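Local coordinates for uncharacterized protein (Neisseria meningitidis serogroup B, PDB 3OI8) that probably takes part in magnesium and cobalt transport, this fragment of it joining an N-terminal helical region to a pair of CBS domains that bind adenosine, at residues E117-L121 / T122-K126; E6-L9 / N10-Q14; E101-L105 / K106-R110; R13-E17 / Q18-D22; G86-A90 / K91-K95. One frame throughout, in Å; residues are numbered along the deposited sequence.

Contact 1 (E117-L121 / T122-K126); sequences EGKSL and TALLK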
# COMPACT_ATOMS: atom_id res chain seq x y z
N GLU A 117 -7.03 16.37 -11.49
CA GLU A 117 -6.27 15.48 -12.36
C GLU A 117 -4.82 15.93 -12.51
O GLU A 117 -3.94 15.12 -12.84
CB GLU A 117 -6.91 15.42 -13.76
CG GLU A 117 -8.36 14.95 -13.80
CD GLU A 117 -8.93 14.95 -15.22
OE1 GLU A 117 -8.15 15.15 -16.18
OE2 GLU A 117 -10.16 14.76 -15.38
N GLY A 118 -4.58 17.22 -12.28
CA GLY A 118 -3.26 17.80 -12.54
C GLY A 118 -2.30 17.65 -11.36
O GLY A 118 -1.14 17.99 -11.46
N LYS A 119 -2.80 17.14 -10.25
CA LYS A 119 -1.97 17.00 -9.06
C LYS A 119 -0.80 16.02 -9.28
O LYS A 119 -0.98 14.95 -9.86
CB LYS A 119 -2.83 16.57 -7.87
CG LYS A 119 -2.03 16.41 -6.59
CD LYS A 119 -2.88 15.74 -5.54
CE LYS A 119 -3.40 16.74 -4.55
NZ LYS A 119 -2.32 17.24 -3.66
N SER A 120 0.39 16.39 -8.82
CA SER A 120 1.56 15.52 -9.00
C SER A 120 1.42 14.25 -8.17
O SER A 120 0.93 14.29 -7.04
CB SER A 120 2.85 16.25 -8.61
OG SER A 120 3.04 16.25 -7.20
N LEU A 121 1.84 13.12 -8.73
CA LEU A 121 1.84 11.87 -7.99
C LEU A 121 2.73 11.91 -6.75
O LEU A 121 2.43 11.26 -5.75
CB LEU A 121 2.23 10.69 -8.88
CG LEU A 121 1.24 10.24 -9.96
CD1 LEU A 121 1.68 8.91 -10.53
CD2 LEU A 121 -0.17 10.14 -9.39
N THR A 122 3.83 12.67 -6.82
CA THR A 122 4.68 12.84 -5.64
C THR A 122 3.93 13.51 -4.49
O THR A 122 4.06 13.11 -3.34
CB THR A 122 5.96 13.66 -5.94
OG1 THR A 122 5.60 14.88 -6.59
CG2 THR A 122 6.91 12.87 -6.84
N ALA A 123 3.14 14.54 -4.80
CA ALA A 123 2.30 15.17 -3.76
C ALA A 123 1.23 14.21 -3.27
O ALA A 123 0.94 14.14 -2.07
CB ALA A 123 1.65 16.45 -4.28
N LEU A 124 0.60 13.51 -4.20
CA LEU A 124 -0.43 12.55 -3.81
C LEU A 124 0.16 11.50 -2.90
O LEU A 124 -0.42 11.15 -1.86
CB LEU A 124 -1.07 11.90 -5.04
CG LEU A 124 -2.27 11.00 -4.76
CD1 LEU A 124 -3.38 11.74 -4.01
CD2 LEU A 124 -2.80 10.45 -6.06
N LEU A 125 1.34 10.99 -3.27
CA LEU A 125 1.95 9.92 -2.48
C LEU A 125 2.23 10.40 -1.07
O LEU A 125 2.00 9.67 -0.11
CB LEU A 125 3.22 9.40 -3.15
CG LEU A 125 4.04 8.44 -2.29
CD1 LEU A 125 3.19 7.26 -1.82
CD2 LEU A 125 5.24 7.95 -3.07
N LYS A 126 2.71 11.63 -0.95
CA LYS A 126 3.03 12.19 0.36
C LYS A 126 1.78 12.30 1.20
O LYS A 126 1.77 11.93 2.38
CB LYS A 126 3.71 13.56 0.23
CG LYS A 126 4.11 14.16 1.57
CD LYS A 126 5.18 15.23 1.43
CE LYS A 126 4.59 16.62 1.19
NZ LYS A 126 3.95 16.74 -0.15
O HOH W 1 5.20 17.27 -5.60
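Ser120 caps the N-terminus of helix 121-130, its hydroxyl reaching forward to the backbone of Ala123. The serine holds OG between its own N and carbonyl carbon (chi1 81°), which turns the oxygen along the new helix rather than away from it. There OG accepts from Ala123 N at 2.9 Å, a fairly straight bond of 157° at the hydrogen. Thr122 puts its own hydroxyl in the corresponding position (chi1 52°), and the two side chains come together at one water. That water accepts from Ser120 OG at 2.9 Å and from Thr122 OG1 at 2.6 Å. Behind the cap the regular helix bonds begin: Leu124 N reaches Ser120 O at 3.0 Å, and Leu125 N reaches Leu121 O at 2.7 Å. Lys119, just before the cap, starts extended and then bends at its last two torsions, which carries NZ back to 4.1 Å from Ala123 CB. The charge is met by Glu127, one turn further along the helix. On the buried side, Leu121 CD2 lies 4.3 Å from Leu124 CD2. Leu121 also packs on Phe35 and Ile154, while Thr122 meets Thr25 of the second subunit. The helix start of this CBS domain is therefore polar on one flank and apolar on the other. Ser120 OG both accepts and donates, giving the Ala123 amide the acceptor that no preceding helical turn can supply, and the lysine is placed to pair with an acid of the same helix.

Contact 2 (E6-L9 / N10-Q14); sequences EDVL and NLLRQ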
# COMPACT_ATOMS: atom_id res chain seq x y z
N GLU A 6 17.65 14.70 -18.21
CA GLU A 6 18.70 14.00 -18.93
C GLU A 6 20.06 14.20 -18.28
O GLU A 6 20.86 13.27 -18.20
CB GLU A 6 18.75 14.47 -20.38
CG GLU A 6 18.41 13.39 -21.38
CD GLU A 6 18.68 13.82 -22.81
OE1 GLU A 6 19.78 14.37 -23.08
OE2 GLU A 6 17.80 13.61 -23.67
N ASP A 7 20.34 15.42 -17.83
CA ASP A 7 21.63 15.70 -17.21
C ASP A 7 21.74 14.95 -15.88
O ASP A 7 22.80 14.43 -15.54
CB ASP A 7 21.85 17.21 -17.02
CG ASP A 7 21.76 17.98 -18.34
OD1 ASP A 7 22.55 17.69 -19.26
OD2 ASP A 7 20.87 18.86 -18.46
N VAL A 8 20.62 14.88 -15.16
CA VAL A 8 20.59 14.16 -13.89
C VAL A 8 20.80 12.66 -14.13
O VAL A 8 21.59 12.01 -13.44
CB VAL A 8 19.22 14.38 -13.16
CG1 VAL A 8 19.13 13.49 -11.93
CG2 VAL A 8 19.05 15.84 -12.78
N LEU A 9 20.09 12.12 -15.12
CA LEU A 9 20.28 10.73 -15.54
C LEU A 9 21.74 10.42 -15.87
O LEU A 9 22.29 9.43 -15.39
CB LEU A 9 19.39 10.40 -16.74
CG LEU A 9 18.01 9.82 -16.43
CD1 LEU A 9 17.19 9.62 -17.70
CD2 LEU A 9 18.17 8.49 -15.68
N ASN A 10 22.38 11.25 -16.70
CA ASN A 10 23.81 11.08 -17.00
C ASN A 10 24.63 11.07 -15.72
O ASN A 10 25.51 10.22 -15.53
CB ASN A 10 24.33 12.20 -17.92
CG ASN A 10 23.78 12.10 -19.32
OD1 ASN A 10 23.14 11.11 -19.68
ND2 ASN A 10 24.04 13.13 -20.13
N LEU A 11 24.36 12.04 -14.86
CA LEU A 11 25.03 12.17 -13.58
C LEU A 11 24.92 10.87 -12.78
O LEU A 11 25.91 10.35 -12.26
CB LEU A 11 24.37 13.30 -12.80
CG LEU A 11 24.89 13.62 -11.40
CD1 LEU A 11 25.93 14.71 -11.52
CD2 LEU A 11 23.74 14.06 -10.50
N LEU A 12 23.71 10.32 -12.70
CA LEU A 12 23.48 9.11 -11.93
C LEU A 12 24.05 7.85 -12.61
O LEU A 12 24.63 6.99 -11.93
CB LEU A 12 22.00 8.93 -11.65
CG LEU A 12 21.40 10.04 -10.79
CD1 LEU A 12 19.89 9.96 -10.81
CD2 LEU A 12 21.94 10.01 -9.36
N ARG A 13 23.87 7.75 -13.92
CA ARG A 13 24.43 6.63 -14.67
C ARG A 13 25.94 6.64 -14.53
O ARG A 13 26.58 5.57 -14.48
CB ARG A 13 24.03 6.70 -16.14
CG ARG A 13 22.87 5.78 -16.47
CD ARG A 13 22.06 6.28 -17.63
NE ARG A 13 20.68 5.80 -17.51
CZ ARG A 13 19.75 5.95 -18.45
NH1 ARG A 13 20.05 6.56 -19.59
NH2 ARG A 13 18.52 5.49 -18.24
N GLN A 14 26.50 7.84 -14.42
CA GLN A 14 27.94 8.00 -14.21
C GLN A 14 28.36 7.42 -12.86
O GLN A 14 29.32 6.65 -12.78
CB GLN A 14 28.33 9.48 -14.28
CG GLN A 14 29.83 9.72 -14.21
CD GLN A 14 30.19 10.92 -13.35
OE1 GLN A 14 30.14 10.87 -12.12
NE2 GLN A 14 30.57 12.02 -14.01
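The guanidinium of Arg13 carries Leu9 CD2 on one face, the methyl standing 3.8 Å above the plane and displaced toward the rim, with NH2 its nearest atom at 4.0 Å. This is an i to i+4 pair on helix 5-17, the first arm of the helical hairpin that forms the N-terminal region. The two side chains run alongside each other in the same direction, the arginine stretched out from CG to NE, so the leucine branch rides against the end of the chain and not against its stem. Glu30 of helix 23-35 forms a salt bridge with Arg13 NH2, and the guanidinium thus ties the two arms of the hairpin while its flat side is partly screened by hydrocarbon. The other flat group, the amide of Asn10, is turned back along the helix with CG anti to the carbonyl carbon (chi1 -70°), and CG comes within 3.3 Å of Glu6 O. That oxygen already accepts from Asn10 N at 2.9 Å. One residue earlier than the Leu9 and Arg13 pair, Val8 and Leu12 likewise lie side by side, here with purely apolar groups. Both rest on Leu33 of helix 23-35, and across the dimer Val8 meets Ala15 of the second subunit while Leu11 meets its counterpart Leu11. Carbonyl to amide, the turn is held by regular bonds: Leu11 N to Asp7 O at 2.9 Å, and Arg13 N to Leu9 O at 2.7 Å. Val8 CG1 touches Leu12 CD1 at 3.8 Å.

Contact 3 (E101-L105 / K106-R110); sequences EQFHL and KSILR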
# COMPACT_ATOMS: atom_id res chain seq x y z
N GLU A 101 -28.46 -7.70 10.42
CA GLU A 101 -29.75 -7.03 10.47
C GLU A 101 -29.61 -5.59 10.94
O GLU A 101 -30.49 -4.76 10.70
CB GLU A 101 -30.75 -7.84 11.33
CG GLU A 101 -30.49 -7.85 12.83
CD GLU A 101 -29.33 -8.75 13.26
OE1 GLU A 101 -28.80 -9.51 12.43
OE2 GLU A 101 -28.96 -8.69 14.45
N GLN A 102 -28.50 -5.28 11.61
CA GLN A 102 -28.25 -3.92 12.07
C GLN A 102 -27.42 -3.06 11.09
O GLN A 102 -27.12 -1.91 11.38
CB GLN A 102 -27.60 -3.92 13.46
CG GLN A 102 -28.53 -4.38 14.58
CD GLN A 102 -27.86 -4.33 15.94
OE1 GLN A 102 -26.79 -4.91 16.13
NE2 GLN A 102 -28.47 -3.63 16.89
N PHE A 103 -27.10 -3.61 9.92
CA PHE A 103 -26.31 -2.89 8.92
C PHE A 103 -26.83 -1.48 8.69
O PHE A 103 -28.03 -1.26 8.47
CB PHE A 103 -26.26 -3.64 7.59
CG PHE A 103 -25.48 -2.93 6.51
CD1 PHE A 103 -24.13 -2.69 6.66
CD2 PHE A 103 -26.10 -2.52 5.33
CE1 PHE A 103 -23.39 -2.04 5.66
CE2 PHE A 103 -25.38 -1.87 4.33
CZ PHE A 103 -24.02 -1.63 4.49
N HIS A 104 -25.91 -0.52 8.75
CA HIS A 104 -26.25 0.89 8.53
C HIS A 104 -25.04 1.48 7.82
O HIS A 104 -24.04 1.80 8.45
CB HIS A 104 -26.54 1.60 9.86
CG HIS A 104 -26.98 3.02 9.71
ND1 HIS A 104 -27.40 3.56 8.51
CD2 HIS A 104 -27.08 4.02 10.62
CE1 HIS A 104 -27.73 4.83 8.68
NE2 HIS A 104 -27.54 5.13 9.95
N LEU A 105 -25.13 1.61 6.50
CA LEU A 105 -23.97 1.97 5.71
C LEU A 105 -23.36 3.28 6.20
O LEU A 105 -22.13 3.40 6.30
CB LEU A 105 -24.31 2.03 4.22
CG LEU A 105 -23.13 2.31 3.27
CD1 LEU A 105 -21.93 1.43 3.65
CD2 LEU A 105 -23.55 2.07 1.81
N LYS A 106 -24.20 4.27 6.51
CA LYS A 106 -23.71 5.57 7.00
C LYS A 106 -22.91 5.46 8.31
O LYS A 106 -22.10 6.33 8.62
CB LYS A 106 -24.85 6.56 7.20
CG LYS A 106 -25.68 6.84 5.96
CD LYS A 106 -25.07 7.92 5.09
CE LYS A 106 -25.98 8.21 3.89
NZ LYS A 106 -27.40 8.43 4.31
N SER A 107 -23.15 4.40 9.07
CA SER A 107 -22.37 4.18 10.30
C SER A 107 -20.90 3.84 10.06
O SER A 107 -20.07 4.00 10.96
CB SER A 107 -22.99 3.06 11.17
OG SER A 107 -24.27 3.47 11.64
N ILE A 108 -20.57 3.35 8.87
CA ILE A 108 -19.19 2.92 8.59
C ILE A 108 -18.56 3.65 7.41
O ILE A 108 -17.40 3.44 7.09
CB ILE A 108 -19.05 1.37 8.36
CG1 ILE A 108 -19.90 0.91 7.17
CG2 ILE A 108 -19.39 0.56 9.64
CD1 ILE A 108 -19.77 -0.58 6.88
N LEU A 109 -19.34 4.49 6.74
CA LEU A 109 -18.85 5.23 5.59
C LEU A 109 -17.82 6.26 6.01
O LEU A 109 -18.04 7.03 6.96
CB LEU A 109 -20.01 5.94 4.90
CG LEU A 109 -19.76 6.55 3.54
CD1 LEU A 109 -19.51 5.43 2.54
CD2 LEU A 109 -20.95 7.39 3.13
N ARG A 110 -16.70 6.31 5.31
CA ARG A 110 -15.71 7.35 5.57
C ARG A 110 -15.83 8.44 4.53
O ARG A 110 -16.27 8.17 3.41
CB ARG A 110 -14.31 6.74 5.55
CG ARG A 110 -14.11 5.64 6.60
CD ARG A 110 -12.88 4.83 6.28
NE ARG A 110 -12.76 3.63 7.11
CZ ARG A 110 -11.64 3.28 7.74
NH1 ARG A 110 -10.55 4.04 7.64
NH2 ARG A 110 -11.59 2.17 8.46
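Leu105 O is gripped by two amides of the next segment: Ile108 N donates to it at 3.0 Å, and Leu109 N, also at 3.0 Å, adds a weak and strongly bent bond. Together they close the short, weakly bonded helix 105-108, which follows strand 84-89 in the chain and packs on Leu88 of it. Ile108 N comes in from above the carbonyl plane, 52° out of it, as suits a turn wound tighter than an alpha helix. One residue earlier, His104 O accepts from Ser107 N at 2.8 Å.

The imidazole of His104, with CG anti to N (chi1 -176°), brings CD2 to 3.0 Å from Ser107 OG, a close approach of a ring carbon to the hydroxyl. Ser107 N lies over the rim of one ring face, and Lys106 CB is 3.7 Å from His104 CE1. Underneath, the apolar side chains turn inward. Leu105 and Ile108 cross at about a right angle, Leu105 CD1 meeting Ile108 CG1 at 4.1 Å. Phe103 adds its edge, and its ring also meets Tyr96 edge-to-face and packs on Ile62 of helix 59-69. The contact at that edge is Phe103 CE1 against Ile108 CD1, 4.1 Å apart.

Contact 4 (R13-E17 / Q18-D22); sequences RQAHE and QEVFD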
# COMPACT_ATOMS: atom_id res chain seq x y z
N ARG A 13 23.87 7.75 -13.92
CA ARG A 13 24.43 6.63 -14.67
C ARG A 13 25.94 6.64 -14.53
O ARG A 13 26.58 5.57 -14.48
CB ARG A 13 24.03 6.70 -16.14
CG ARG A 13 22.87 5.78 -16.47
CD ARG A 13 22.06 6.28 -17.63
NE ARG A 13 20.68 5.80 -17.51
CZ ARG A 13 19.75 5.95 -18.45
NH1 ARG A 13 20.05 6.56 -19.59
NH2 ARG A 13 18.52 5.49 -18.24
N GLN A 14 26.50 7.84 -14.42
CA GLN A 14 27.94 8.00 -14.21
C GLN A 14 28.36 7.42 -12.86
O GLN A 14 29.32 6.65 -12.78
CB GLN A 14 28.33 9.48 -14.28
CG GLN A 14 29.83 9.72 -14.21
CD GLN A 14 30.19 10.92 -13.35
OE1 GLN A 14 30.14 10.87 -12.12
NE2 GLN A 14 30.57 12.02 -14.01
N ALA A 15 27.64 7.77 -11.80
CA ALA A 15 28.00 7.31 -10.46
C ALA A 15 27.94 5.78 -10.40
O ALA A 15 28.84 5.13 -9.85
CB ALA A 15 27.11 7.93 -9.41
N HIS A 16 26.89 5.21 -10.98
CA HIS A 16 26.77 3.76 -11.06
C HIS A 16 27.97 3.10 -11.74
O HIS A 16 28.48 2.10 -11.26
CB HIS A 16 25.50 3.33 -11.77
CG HIS A 16 25.51 1.88 -12.15
ND1 HIS A 16 25.63 0.87 -11.23
CD2 HIS A 16 25.42 1.27 -13.36
CE1 HIS A 16 25.61 -0.30 -11.84
NE2 HIS A 16 25.48 -0.08 -13.14
N GLU A 17 28.41 3.66 -12.87
CA GLU A 17 29.57 3.09 -13.57
C GLU A 17 30.87 3.30 -12.79
O GLU A 17 31.83 2.55 -12.95
CB GLU A 17 29.68 3.66 -14.99
CG GLU A 17 30.31 5.04 -15.07
CD GLU A 17 29.75 5.87 -16.22
OE1 GLU A 17 30.54 6.57 -16.89
OE2 GLU A 17 28.52 5.81 -16.46
N GLN A 18 30.89 4.33 -11.93
CA GLN A 18 31.99 4.54 -11.00
C GLN A 18 31.71 3.82 -9.68
O GLN A 18 32.37 4.06 -8.67
CB GLN A 18 32.19 6.03 -10.74
CG GLN A 18 32.84 6.78 -11.91
CD GLN A 18 32.45 8.24 -11.94
OE1 GLN A 18 31.83 8.75 -11.00
NE2 GLN A 18 32.79 8.93 -13.02
N GLU A 19 30.70 2.95 -9.71
CA GLU A 19 30.37 2.07 -8.59
C GLU A 19 30.06 2.78 -7.26
O GLU A 19 30.20 2.19 -6.18
CB GLU A 19 31.46 1.00 -8.40
CG GLU A 19 31.56 0.05 -9.59
CD GLU A 19 32.59 -1.06 -9.39
OE1 GLU A 19 33.55 -0.87 -8.61
OE2 GLU A 19 32.44 -2.12 -10.03
N VAL A 20 29.61 4.03 -7.33
CA VAL A 20 29.13 4.75 -6.15
C VAL A 20 27.89 4.07 -5.54
O VAL A 20 27.66 4.16 -4.33
CB VAL A 20 28.78 6.20 -6.48
CG1 VAL A 20 28.22 6.91 -5.24
CG2 VAL A 20 30.01 6.94 -7.01
N PHE A 21 27.10 3.41 -6.38
CA PHE A 21 25.99 2.56 -5.93
C PHE A 21 25.71 1.54 -7.02
O PHE A 21 26.23 1.66 -8.13
CB PHE A 21 24.74 3.39 -5.58
CG PHE A 21 24.37 4.42 -6.62
CD1 PHE A 21 24.60 5.77 -6.41
CD2 PHE A 21 23.77 4.03 -7.81
CE1 PHE A 21 24.25 6.74 -7.38
CE2 PHE A 21 23.42 4.99 -8.78
CZ PHE A 21 23.67 6.34 -8.55
N ASP A 22 24.88 0.54 -6.73
CA ASP A 22 24.76 -0.61 -7.64
C ASP A 22 23.60 -0.49 -8.64
O ASP A 22 22.81 0.45 -8.59
CB ASP A 22 24.67 -1.93 -6.86
CG ASP A 22 23.33 -2.13 -6.17
OD1 ASP A 22 22.48 -1.21 -6.20
OD2 ASP A 22 23.12 -3.22 -5.59
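His16 sets its ring carbon anti to the backbone N (chi1 167°) while Phe21 places CG between N and the carbonyl carbon (chi1 47°), and these rotations bring the two side chains together where the loop turns back on the end of helix 5-17. The turn is a Schellman motif, with Glu19 as the C-prime residue at positive phi. Val20 N returns to Ala15 O at 2.9 Å and Glu19 N to His16 O at 2.8 Å, each donor standing above the carbonyl plane. The motif brings Val20 CB against Ala15 CB at 3.8 Å, the hydrophobic contact that often accompanies this kind of helix ending.

Phe21 continues the apolar patch. Its CE1 meets Ala15 CB at 3.7 Å, and His16 N lies over one face of its ring. Beyond this, Phe21 packs on Leu26 and Leu29 of helix 23-35 and on Leu33 of the second subunit, so its ring is buried between helix 23-35 and that subunit. Asp22, just after it, caps the next helix through OD1 to Thr25 N. A side-chain bond ties the helix end to the loop: His16 ND1, using the ring edge, donates to Phe21 O at 3.3 Å, nearly straight at 168°.

Contact 5 (G86-A90 / K91-K95); sequences GILHA and KDLLK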
# COMPACT_ATOMS: atom_id res chain seq x y z
N GLY A 86 -18.90 9.11 -0.14
CA GLY A 86 -17.93 8.58 0.79
C GLY A 86 -17.21 7.36 0.24
O GLY A 86 -17.43 6.96 -0.91
N ILE A 87 -16.36 6.78 1.08
CA ILE A 87 -15.61 5.58 0.75
C ILE A 87 -15.97 4.50 1.77
O ILE A 87 -15.99 4.76 2.97
CB ILE A 87 -14.08 5.82 0.84
CG1 ILE A 87 -13.66 7.08 0.08
CG2 ILE A 87 -13.31 4.60 0.36
CD1 ILE A 87 -13.94 7.06 -1.41
N LEU A 88 -16.26 3.29 1.28
CA LEU A 88 -16.41 2.14 2.15
C LEU A 88 -15.17 1.29 2.01
O LEU A 88 -14.77 0.98 0.89
CB LEU A 88 -17.60 1.27 1.76
CG LEU A 88 -17.52 -0.06 2.54
CD1 LEU A 88 -18.03 0.09 3.96
CD2 LEU A 88 -18.23 -1.20 1.83
N HIS A 89 -14.59 0.91 3.15
CA HIS A 89 -13.49 -0.04 3.24
C HIS A 89 -14.06 -1.42 3.50
O HIS A 89 -14.79 -1.62 4.48
CB HIS A 89 -12.58 0.36 4.40
CG HIS A 89 -11.88 1.66 4.17
ND1 HIS A 89 -10.54 1.85 4.46
CD2 HIS A 89 -12.32 2.82 3.63
CE1 HIS A 89 -10.20 3.08 4.13
NE2 HIS A 89 -11.26 3.69 3.62
N ALA A 90 -13.75 -2.37 2.62
CA ALA A 90 -14.32 -3.71 2.69
C ALA A 90 -14.31 -4.29 4.11
O ALA A 90 -15.28 -4.91 4.56
CB ALA A 90 -13.57 -4.65 1.73
N LYS A 91 -13.20 -4.11 4.81
CA LYS A 91 -13.06 -4.74 6.12
C LYS A 91 -13.88 -4.06 7.22
O LYS A 91 -13.99 -4.60 8.31
CB LYS A 91 -11.59 -4.83 6.53
CG LYS A 91 -10.89 -3.52 6.78
CD LYS A 91 -9.41 -3.79 7.09
CE LYS A 91 -8.58 -2.50 7.18
NZ LYS A 91 -8.84 -1.73 8.42
N ASP A 92 -14.44 -2.89 6.94
CA ASP A 92 -15.36 -2.27 7.90
C ASP A 92 -16.69 -3.01 7.93
O ASP A 92 -17.44 -2.92 8.90
CB ASP A 92 -15.53 -0.77 7.61
CG ASP A 92 -14.29 0.04 7.99
OD1 ASP A 92 -13.49 -0.49 8.79
OD2 ASP A 92 -14.11 1.18 7.51
N LEU A 93 -16.97 -3.78 6.87
CA LEU A 93 -18.18 -4.59 6.82
C LEU A 93 -18.18 -5.69 7.90
O LEU A 93 -19.24 -6.17 8.30
CB LEU A 93 -18.36 -5.22 5.44
CG LEU A 93 -18.81 -4.32 4.28
CD1 LEU A 93 -18.74 -5.11 2.99
CD2 LEU A 93 -20.23 -3.82 4.53
N LEU A 94 -17.00 -6.07 8.37
CA LEU A 94 -16.90 -7.17 9.33
C LEU A 94 -17.53 -6.78 10.66
O LEU A 94 -17.81 -7.63 11.51
CB LEU A 94 -15.45 -7.57 9.54
CG LEU A 94 -14.72 -8.19 8.35
CD1 LEU A 94 -13.25 -8.38 8.71
CD2 LEU A 94 -15.35 -9.52 7.96
N LYS A 95 -17.73 -5.48 10.87
CA LYS A 95 -18.41 -5.01 12.07
C LYS A 95 -19.82 -5.60 12.16
O LYS A 95 -20.44 -5.60 13.22
CB LYS A 95 -18.47 -3.47 12.08
CG LYS A 95 -17.11 -2.79 12.13
CD LYS A 95 -17.23 -1.27 12.10
CE LYS A 95 -15.88 -0.59 11.88
NZ LYS A 95 -16.01 0.83 11.42
O HOH W 2 -15.53 2.06 5.65
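His89 and Asp92 meet through backbone, water and side chains as strand 84-89 gives way to a 3-10 turn. Two hydrogen bonds wind that turn: Asp92 N to His89 O at 2.8 Å and Leu93 N to Ala90 O at 3.1 Å. In both the donor sits well above the carbonyl plane, in keeping with the tight three-residue spacing.

The polar side chains lie on one flank. Imidazole and carboxylate run side by side, their planes 17° apart, with Asp92 OD2 3.6 Å from His89 CB. A water links the backbone of His89 to the carboxylate, accepting from His89 N at 2.9 Å and donating to Asp92 OD2 at 2.5 Å. The same OD2 makes a salt bridge with Arg110 NE, and these two partners would help to orient the carboxylate, whereas Lys95 reaches OD1 only in a long ion pair.

The apolar contact is a crossing at about a right angle: Leu88, extended with CG anti to its N (chi1 169°), brings CD2 to 4.0 Å from Leu93 CG.

Lys91 NZ bonds to Ala70 O of the second subunit, and Leu94 packs on Leu94 of that subunit. His89 abuts Arg73, which binds adenosine. The contact lies where strand 84-89, paired with strand 73-77, runs into the 3-10 segment: Leu88 rests on Val76 of strand 73-77 and on Ile108 of helix 105-108, and Leu93 on Ile62 of helix 59-69.

Overall arrangement
Contacts 2 and 4 share Arg13 and Gln14 and form the first arm and the corner of the helical hairpin, away from the adenosine sites, exposed outside but covered by helix 23-35 and by the second subunit. Contacts 3 and 5 abut each other at the far side of the chain, their centres about 53 and 46 Å from that of contact 2; Arg110 joins them through Asp92 and a probable backbone bond to Ile87. Contact 5 is buried, contact 3 more exposed. Contact 1 is partly buried, its leucines inside, and also touches the second subunit. It opens a helix by a serine cap, contact 4 closes one by a Schellman turn, and contacts 3 and 5 use tighter turns beside the sheet.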